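Local atomic coordinates of cell envelope-related transcriptional attenuator domain-containing protein (Streptococcus agalactiae, PDB entry 3OKZ), a protein that is not characterised functionally but, as a LytR/CpsA/Psr family member, probably helps attach glycopolymers to the cell wall of Streptococcus agalactiae. Residues 71-76 against 97-102; 129-134 against 155-160; 140-145 against 168-173. One frame throughout, in Å; residues are numbered along the deposited sequence.

Contact 1 of 3, residues 71-76 against 97-102; sequences SGPKNN and ALMTVQ
With chi1 at -55°, Thr100 carries OG1 beside its own backbone N, on the flank of helix 93-105 that meets Ser71. There OG1 accepts a weak bond from Ser71 N, 3.5 Å long and bent to 153° at the hydrogen, while the same hydroxyl bonds to Met96 O one helical turn earlier. Ser71 points its CB at the helix, and CB rests 3.9 Å from Met99 O; its OG continues along the helix to a hydrogen bond with Asp103. Met99, a selenomethionine, has CG beside its backbone N and an anti chi2 (-173°), which together put SE beside the backbone of the loop. SE comes within 4.1 Å of Gly72 CA and 4.3 Å of Pro73 CD. Pro73 also touches Glu95 and Met96 of the same helix. The contact thus lays the loop between strands 67-69 and 82-84 on the outer side of the helix. With its proton given to Met96 O, the Thr100 hydroxyl can only accept from Ser71 N, and weakly, so the firmer polar hold on Ser71 is its OG bond to Asp103, to which SE adds van der Waals contact alone.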
loop_
_atom_site.group_PDB
_atom_site.type_symbol
_atom_site.label_atom_id
_atom_site.label_comp_id
_atom_site.label_asym_id
_atom_site.label_seq_id
_atom_site.Cartn_x
_atom_site.Cartn_y
_atom_site.Cartn_z
ATOM N N SER A 71 -14.232 -8.684 -3.460
ATOM C CA SER A 71 -14.069 -10.128 -3.509
ATOM C C SER A 71 -13.817 -10.508 -2.056
ATOM O O SER A 71 -13.173 -9.758 -1.329
ATOM C CB SER A 71 -12.863 -10.509 -4.369
ATOM O OG SER A 71 -13.003 -10.009 -5.684
ATOM N N GLY A 72 -14.333 -11.652 -1.624
ATOM C CA GLY A 72 -14.127 -12.063 -0.245
ATOM C C GLY A 72 -14.714 -13.417 0.107
ATOM O O GLY A 72 -15.155 -14.159 -0.776
ATOM N N PRO A 73 -14.722 -13.777 1.399
ATOM C CA PRO A 73 -15.263 -15.058 1.858
ATOM C C PRO A 73 -16.793 -15.051 1.950
ATOM O O PRO A 73 -17.403 -14.112 2.476
ATOM C CB PRO A 73 -14.575 -15.250 3.209
ATOM C CG PRO A 73 -14.472 -13.865 3.716
ATOM C CD PRO A 73 -14.022 -13.087 2.494
ATOM N N LYS A 74 -17.407 -16.106 1.430
ATOM C CA LYS A 74 -18.861 -16.218 1.419
ATOM C C LYS A 74 -19.509 -15.829 2.743
ATOM O O LYS A 74 -20.626 -15.316 2.774
ATOM C CB LYS A 74 -19.264 -17.642 1.032
ATOM C CG LYS A 74 -20.759 -17.882 0.995
ATOM C CD LYS A 74 -21.078 -19.267 0.458
ATOM C CE LYS A 74 -22.564 -19.541 0.512
ATOM N NZ LYS A 74 -23.320 -18.463 -0.172
ATOM N N ASN A 75 -18.799 -16.060 3.837
ATOM C CA ASN A 75 -19.328 -15.740 5.152
ATOM C C ASN A 75 -19.283 -14.235 5.445
ATOM O O ASN A 75 -19.412 -13.822 6.597
ATOM C CB ASN A 75 -18.538 -16.520 6.209
ATOM C CG ASN A 75 -19.318 -16.725 7.497
ATOM O OD1 ASN A 75 -19.038 -17.654 8.262
ATOM N ND2 ASN A 75 -20.292 -15.858 7.751
ATOM N N ASN A 76 -19.115 -13.413 4.406
ATOM C CA ASN A 76 -19.049 -11.957 4.593
ATOM C C ASN A 76 -20.192 -11.195 3.905
ATOM O O ASN A 76 -20.407 -11.312 2.689
ATOM C CB ASN A 76 -17.698 -11.416 4.099
ATOM C CG ASN A 76 -17.245 -10.182 4.874
ATOM O OD1 ASN A 76 -17.893 -9.132 4.839
ATOM N ND2 ASN A 76 -16.134 -10.311 5.588
ATOM N N ALA A 97 -8.993 -7.670 1.743
ATOM C CA ALA A 97 -8.192 -6.684 1.048
ATOM C C ALA A 97 -7.326 -7.459 0.075
ATOM O O ALA A 97 -7.241 -7.132 -1.113
ATOM C CB ALA A 97 -7.320 -5.936 2.026
ATOM N N LEU A 98 -6.685 -8.507 0.577
ATOM C CA LEU A 98 -5.833 -9.301 -0.279
ATOM C C LEU A 98 -6.636 -9.862 -1.444
ATOM O O LEU A 98 -6.289 -9.635 -2.609
ATOM C CB LEU A 98 -5.187 -10.440 0.500
ATOM C CG LEU A 98 -4.240 -11.250 -0.390
ATOM C CD1 LEU A 98 -3.041 -10.401 -0.753
ATOM C CD2 LEU A 98 -3.803 -12.511 0.320
HETATM N N MSE A 99 -7.717 -10.573 -1.135
HETATM C CA MSE A 99 -8.536 -11.173 -2.181
HETATM C C MSE A 99 -9.034 -10.159 -3.204
HETATM O O MSE A 99 -8.975 -10.404 -4.419
HETATM C CB MSE A 99 -9.705 -11.916 -1.552
HETATM C CG MSE A 99 -9.250 -13.074 -0.665
HETATM SE SE MSE A 99 -10.678 -14.185 -0.017
HETATM C CE MSE A 99 -10.524 -15.629 -1.296
ATOM N N THR A 100 -9.511 -9.019 -2.699
ATOM C CA THR A 100 -10.010 -7.937 -3.543
ATOM C C THR A 100 -8.880 -7.409 -4.413
ATOM O O THR A 100 -9.086 -7.095 -5.582
ATOM C CB THR A 100 -10.558 -6.768 -2.704
ATOM O OG1 THR A 100 -11.551 -7.257 -1.795
ATOM C CG2 THR A 100 -11.189 -5.711 -3.602
ATOM N N VAL A 101 -7.681 -7.325 -3.847
ATOM C CA VAL A 101 -6.537 -6.829 -4.605
ATOM C C VAL A 101 -6.062 -7.828 -5.643
ATOM O O VAL A 101 -5.647 -7.442 -6.744
ATOM C CB VAL A 101 -5.359 -6.462 -3.672
ATOM C CG1 VAL A 101 -4.054 -6.376 -4.472
ATOM C CG2 VAL A 101 -5.653 -5.117 -2.977
ATOM N N GLN A 102 -6.114 -9.110 -5.303
ATOM C CA GLN A 102 -5.686 -10.119 -6.253
ATOM C C GLN A 102 -6.625 -10.085 -7.455
ATOM O O GLN A 102 -6.178 -10.174 -8.599
ATOM C CB GLN A 102 -5.674 -11.507 -5.603
ATOM C CG GLN A 102 -4.617 -11.663 -4.510
ATOM C CD GLN A 102 -4.407 -13.099 -4.062
ATOM O OE1 GLN A 102 -3.497 -13.388 -3.293
ATOM N NE2 GLN A 102 -5.244 -13.998 -4.540
#

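Contact 2 of 3, residues 129-134 against 155-160; sequences GITVTN and PGTHKI
Ile160 reaches across to strand 130-134 atom by atom: its CB lies 4.1 Å from Ile130 O, its CG1 lies 3.4 Å from Ile130 O and 4.0 Å from Ile130 CG1, and its CD1 ends 3.6 Å from Val132 CG2. A chi1 of 58° sets CG1 between the backbone N and the carbonyl carbon, which swings the ethyl arm across toward strand 130-134, where it crosses the Val132 side chain at about a right angle. Behind this apolar face Ile130 leans on Val189 and Val193 of helix 178-200, and Ile160 on Ala165 of helix 162-168. The strands form a two-stranded antiparallel ribbon with a long connection, in which Ile130, Val132 and Asn134 make hydrogen-bonded pairs with Ile160, His158 and Gly156, two backbone bonds to each pair. Thr131 and Thr133 face the other way, in non-hydrogen-bonded pairs with Lys159 and Thr157. On that outer face Thr133 OG1 and Thr157 OG1 share a hydrogen bond of 2.7 Å, and the methyls Thr131 CG2 and Thr157 CG2 meet at 3.4 Å. Lys159 starts out extended, then folds back at chi3 and chi4 (-69° and -59°), so that NZ bonds to Gly128 O and gives a proton to a water 2.7 Å away. The same water lies 3.2 Å from Thr131 OG1 and bridges the two strands. At the opposite end Asn134 ND2 bonds to Phe138 O.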
loop_
_atom_site.group_PDB
_atom_site.type_symbol
_atom_site.label_atom_id
_atom_site.label_comp_id
_atom_site.label_asym_id
_atom_site.label_seq_id
_atom_site.Cartn_x
_atom_site.Cartn_y
_atom_site.Cartn_z
ATOM N N GLY A 129 14.769 8.859 12.528
ATOM C CA GLY A 129 13.986 9.825 11.771
ATOM C C GLY A 129 14.392 10.007 10.325
ATOM O O GLY A 129 15.412 9.474 9.883
ATOM N N ILE A 130 13.579 10.752 9.581
ATOM C CA ILE A 130 13.868 11.018 8.172
ATOM C C ILE A 130 13.717 12.493 7.840
ATOM O O ILE A 130 13.104 13.265 8.606
ATOM C CB ILE A 130 12.942 10.258 7.240
ATOM C CG1 ILE A 130 11.509 10.765 7.418
ATOM C CG2 ILE A 130 13.061 8.761 7.492
ATOM C CD1 ILE A 130 10.526 10.126 6.463
ATOM N N THR A 131 14.264 12.856 6.677
ATOM C CA THR A 131 14.262 14.221 6.162
ATOM C C THR A 131 13.333 14.404 4.966
ATOM O O THR A 131 13.518 13.753 3.943
ATOM C CB THR A 131 15.701 14.616 5.742
ATOM O OG1 THR A 131 16.498 14.787 6.915
ATOM C CG2 THR A 131 15.720 15.902 4.934
ATOM N N VAL A 132 12.336 15.284 5.102
ATOM C CA VAL A 132 11.403 15.577 4.009
ATOM C C VAL A 132 11.274 17.075 3.795
ATOM O O VAL A 132 11.521 17.863 4.705
ATOM C CB VAL A 132 9.973 15.041 4.265
ATOM C CG1 VAL A 132 9.976 13.519 4.267
ATOM C CG2 VAL A 132 9.418 15.625 5.564
ATOM N N THR A 133 10.855 17.452 2.590
ATOM C CA THR A 133 10.692 18.859 2.220
ATOM C C THR A 133 9.219 19.237 2.013
ATOM O O THR A 133 8.530 18.645 1.180
ATOM C CB THR A 133 11.465 19.173 0.909
ATOM O OG1 THR A 133 12.842 18.793 1.054
ATOM C CG2 THR A 133 11.372 20.651 0.577
ATOM N N ASN A 134 8.747 20.223 2.773
ATOM C CA ASN A 134 7.361 20.677 2.670
ATOM C C ASN A 134 7.276 21.768 1.619
ATOM O O ASN A 134 7.526 22.934 1.899
ATOM C CB ASN A 134 6.877 21.215 4.018
ATOM C CG ASN A 134 5.552 21.939 3.909
ATOM O OD1 ASN A 134 4.659 21.513 3.176
ATOM N ND2 ASN A 134 5.411 23.032 4.647
ATOM N N PRO A 155 7.231 24.604 6.693
ATOM C CA PRO A 155 7.691 24.698 5.301
ATOM C C PRO A 155 9.193 24.536 5.230
ATOM O O PRO A 155 9.899 24.917 6.159
ATOM C CB PRO A 155 7.240 26.093 4.871
ATOM C CG PRO A 155 6.005 26.300 5.674
ATOM C CD PRO A 155 6.400 25.772 7.045
ATOM N N GLY A 156 9.665 23.952 4.134
ATOM C CA GLY A 156 11.086 23.742 3.953
ATOM C C GLY A 156 11.514 22.300 4.145
ATOM O O GLY A 156 10.702 21.378 4.020
ATOM N N THR A 157 12.799 22.106 4.433
ATOM C CA THR A 157 13.334 20.776 4.653
ATOM C C THR A 157 13.606 20.607 6.137
ATOM O O THR A 157 14.003 21.554 6.810
ATOM C CB THR A 157 14.649 20.544 3.872
ATOM O OG1 THR A 157 14.381 20.516 2.460
ATOM C CG2 THR A 157 15.287 19.221 4.288
ATOM N N HIS A 158 13.364 19.403 6.648
ATOM C CA HIS A 158 13.593 19.103 8.054
ATOM C C HIS A 158 13.671 17.606 8.281
ATOM O O HIS A 158 13.115 16.813 7.510
ATOM C CB HIS A 158 12.456 19.610 8.940
ATOM C CG HIS A 158 12.024 21.009 8.655
ATOM N ND1 HIS A 158 11.348 21.357 7.506
ATOM C CD2 HIS A 158 12.150 22.144 9.378
ATOM C CE1 HIS A 158 11.074 22.646 7.535
ATOM N NE2 HIS A 158 11.549 23.148 8.660
ATOM N N LYS A 159 14.374 17.228 9.343
ATOM C CA LYS A 159 14.456 15.834 9.717
ATOM C C LYS A 159 13.272 15.714 10.666
ATOM O O LYS A 159 13.258 16.331 11.730
ATOM C CB LYS A 159 15.756 15.525 10.468
ATOM C CG LYS A 159 15.672 14.227 11.298
ATOM C CD LYS A 159 16.976 13.895 12.001
ATOM C CE LYS A 159 18.047 13.499 11.002
ATOM N NZ LYS A 159 17.621 12.311 10.214
ATOM N N ILE A 160 12.266 14.950 10.278
ATOM C CA ILE A 160 11.117 14.818 11.145
ATOM C C ILE A 160 11.141 13.488 11.901
ATOM O O ILE A 160 11.983 12.631 11.630
ATOM C CB ILE A 160 9.820 14.940 10.335
ATOM C CG1 ILE A 160 9.782 13.872 9.249
ATOM C CG2 ILE A 160 9.731 16.330 9.709
ATOM C CD1 ILE A 160 8.467 13.820 8.503
HETATM O O HOH W 1 17.667 11.861 7.528
#

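Contact 3 of 3, residues 140-145 against 168-173; sequences ISIAAN and YSRMRY
Arg170 NH2 forms a salt bridge with Asp43 and a long, weak ion pair with Asp28, both on strands of the central sheet, while the aliphatic part of Arg170 passes Ile142. Its chain runs extended from CG to NE (chi2 173°), and Ile142 CD1 meets it 3.8 Å from Arg170 CD. The other branch, Ile142 CG2, lies 3.9 Å from the N and CA of Met171, a selenomethionine, and thus sits against the backbone of the loop. Ile140 provides the rest of the apolar contact with two arms. Its CG2 packs 3.5 Å from Met171 CB, the two side chains crossing at about a right angle, and its CD1 comes to the edge of the Tyr168 ring, near the ring plane, 3.3 Å from both CD1 and CE1. A chi1 of -175° sends the ring of Tyr168 away from its own backbone N, and its OH makes a weak hydrogen bond with Glu188. Segment 168-173 is the link from helix 162-168 to helix 178-200, and Arg185 of the latter holds it from behind, NH1 bonding to the carbonyls of Tyr168 and Met171. Segment 140-145 begins on a short, weakly bonded strand whose Ile140 pairs by backbone bonds with Val153. Farther along, at the solvent-exposed end of the contact, the poorly ordered Asn145 brings ND2 within 3.9 Å of Tyr173 CD2, its amide plane tilted 39° from the ring.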
loop_
_atom_site.group_PDB
_atom_site.type_symbol
_atom_site.label_atom_id
_atom_site.label_comp_id
_atom_site.label_asym_id
_atom_site.label_seq_id
_atom_site.Cartn_x
_atom_site.Cartn_y
_atom_site.Cartn_z
ATOM N N ILE A 140 2.288 21.414 7.115
ATOM C CA ILE A 140 1.548 20.222 6.742
ATOM C C ILE A 140 0.958 19.734 8.049
ATOM O O ILE A 140 1.684 19.520 9.014
ATOM C CB ILE A 140 2.476 19.143 6.155
ATOM C CG1 ILE A 140 3.015 19.601 4.802
ATOM C CG2 ILE A 140 1.730 17.840 6.006
ATOM C CD1 ILE A 140 3.823 18.550 4.074
ATOM N N SER A 141 -0.358 19.581 8.099
ATOM C CA SER A 141 -0.990 19.134 9.331
ATOM C C SER A 141 -2.403 18.602 9.134
ATOM O O SER A 141 -3.042 18.835 8.104
ATOM C CB SER A 141 -1.023 20.277 10.348
ATOM O OG SER A 141 -2.331 20.802 10.488
ATOM N N ILE A 142 -2.887 17.891 10.143
ATOM C CA ILE A 142 -4.220 17.313 10.102
ATOM C C ILE A 142 -4.935 17.533 11.439
ATOM O O ILE A 142 -5.875 16.813 11.788
ATOM C CB ILE A 142 -4.135 15.809 9.799
ATOM C CG1 ILE A 142 -3.539 15.066 11.002
ATOM C CG2 ILE A 142 -3.264 15.591 8.547
ATOM C CD1 ILE A 142 -3.171 13.627 10.718
ATOM N N ALA A 143 -4.475 18.535 12.183
ATOM C CA ALA A 143 -5.064 18.858 13.473
ATOM C C ALA A 143 -6.508 19.286 13.271
ATOM O O ALA A 143 -7.378 19.006 14.095
ATOM C CB ALA A 143 -4.274 19.969 14.141
ATOM N N ALA A 144 -6.755 19.962 12.158
ATOM C CA ALA A 144 -8.085 20.437 11.821
ATOM C C ALA A 144 -9.134 19.335 11.928
ATOM O O ALA A 144 -10.096 19.457 12.689
ATOM C CB ALA A 144 -8.082 21.004 10.410
ATOM N N ASN A 145 -8.938 18.259 11.171
ATOM C CA ASN A 145 -9.886 17.147 11.148
ATOM C C ASN A 145 -9.593 16.061 12.176
ATOM O O ASN A 145 -10.401 15.152 12.378
ATOM C CB ASN A 145 -9.903 16.531 9.750
ATOM C CG ASN A 145 -9.703 17.568 8.656
ATOM O OD1 ASN A 145 -8.637 18.190 8.556
ATOM N ND2 ASN A 145 -10.729 17.763 7.834
ATOM N N TYR A 168 2.713 13.833 7.864
ATOM C CA TYR A 168 3.168 14.102 6.512
ATOM C C TYR A 168 2.583 13.149 5.477
ATOM O O TYR A 168 2.420 13.509 4.311
ATOM C CB TYR A 168 4.686 14.024 6.462
ATOM C CG TYR A 168 5.299 14.394 5.123
ATOM C CD1 TYR A 168 5.339 15.716 4.694
ATOM C CD2 TYR A 168 5.865 13.417 4.304
ATOM C CE1 TYR A 168 5.934 16.058 3.495
ATOM C CE2 TYR A 168 6.463 13.754 3.091
ATOM C CZ TYR A 168 6.497 15.075 2.702
ATOM O OH TYR A 168 7.130 15.413 1.532
ATOM N N SER A 169 2.262 11.929 5.882
ATOM C CA SER A 169 1.706 10.976 4.926
ATOM C C SER A 169 0.189 10.842 4.986
ATOM O O SER A 169 -0.387 10.002 4.295
ATOM C CB SER A 169 2.346 9.606 5.117
ATOM O OG SER A 169 2.206 9.185 6.456
ATOM N N ARG A 170 -0.464 11.656 5.807
ATOM C CA ARG A 170 -1.918 11.606 5.886
ATOM C C ARG A 170 -2.538 12.855 5.261
ATOM O O ARG A 170 -3.636 12.808 4.713
ATOM C CB ARG A 170 -2.371 11.495 7.339
ATOM C CG ARG A 170 -2.449 10.081 7.895
ATOM C CD ARG A 170 -2.737 10.134 9.389
ATOM N NE ARG A 170 -3.332 8.901 9.894
ATOM C CZ ARG A 170 -4.487 8.402 9.468
ATOM N NH1 ARG A 170 -5.174 9.033 8.523
ATOM N NH2 ARG A 170 -4.955 7.276 9.989
HETATM N N MSE A 171 -1.818 13.972 5.348
HETATM C CA MSE A 171 -2.295 15.246 4.819
HETATM C C MSE A 171 -2.929 15.038 3.452
HETATM O O MSE A 171 -2.390 14.336 2.598
HETATM C CB MSE A 171 -1.142 16.254 4.739
HETATM C CG MSE A 171 -1.608 17.695 4.552
HETATM SE SE MSE A 171 -2.383 18.160 2.800
HETATM C CE MSE A 171 -0.801 18.902 1.964
ATOM N N ARG A 172 -4.073 15.673 3.241
ATOM C CA ARG A 172 -4.797 15.506 1.998
ATOM C C ARG A 172 -5.544 16.753 1.533
ATOM O O ARG A 172 -5.343 17.226 0.420
ATOM C CB ARG A 172 -5.793 14.357 2.185
ATOM C CG ARG A 172 -6.702 14.020 1.007
ATOM C CD ARG A 172 -7.816 13.104 1.500
ATOM N NE ARG A 172 -8.346 12.204 0.477
ATOM C CZ ARG A 172 -9.011 12.597 -0.606
ATOM N NH1 ARG A 172 -9.236 13.891 -0.826
ATOM N NH2 ARG A 172 -9.457 11.690 -1.470
ATOM N N TYR A 173 -6.385 17.289 2.407
ATOM C CA TYR A 173 -7.237 18.423 2.084
ATOM C C TYR A 173 -6.609 19.751 1.743
ATOM O O TYR A 173 -7.258 20.608 1.145
ATOM C CB TYR A 173 -8.277 18.578 3.187
ATOM C CG TYR A 173 -9.035 17.296 3.329
ATOM C CD1 TYR A 173 -9.664 16.725 2.220
ATOM C CD2 TYR A 173 -9.055 16.598 4.527
ATOM C CE1 TYR A 173 -10.288 15.485 2.301
ATOM C CE2 TYR A 173 -9.683 15.350 4.619
ATOM C CZ TYR A 173 -10.292 14.806 3.501
ATOM O OH TYR A 173 -10.903 13.587 3.573
#

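How the contacts relate
Going from the N terminus, contact 1 closes first: helix 93-105 comes back onto the loop after strand 67-69 before the chain goes on through strand 111-116 and helix 117-126. Contact 2 opens at strand 130-134, and contact 3 opens at 140-145 before 155-160 closes contact 2; the chain then runs through helix 162-168 and closes contact 3 at 168-173. Contacts 2 and 3 therefore cross. They also touch, Asn134 packing on Ile140 and Val132 CG1 on the Tyr168 ring, and together they tie the ribbon and its connecting loop to helices 162-168 and 178-200. Contact 1 lies on the opposite side of the chain's centre from contact 2, about 38 Å between centres.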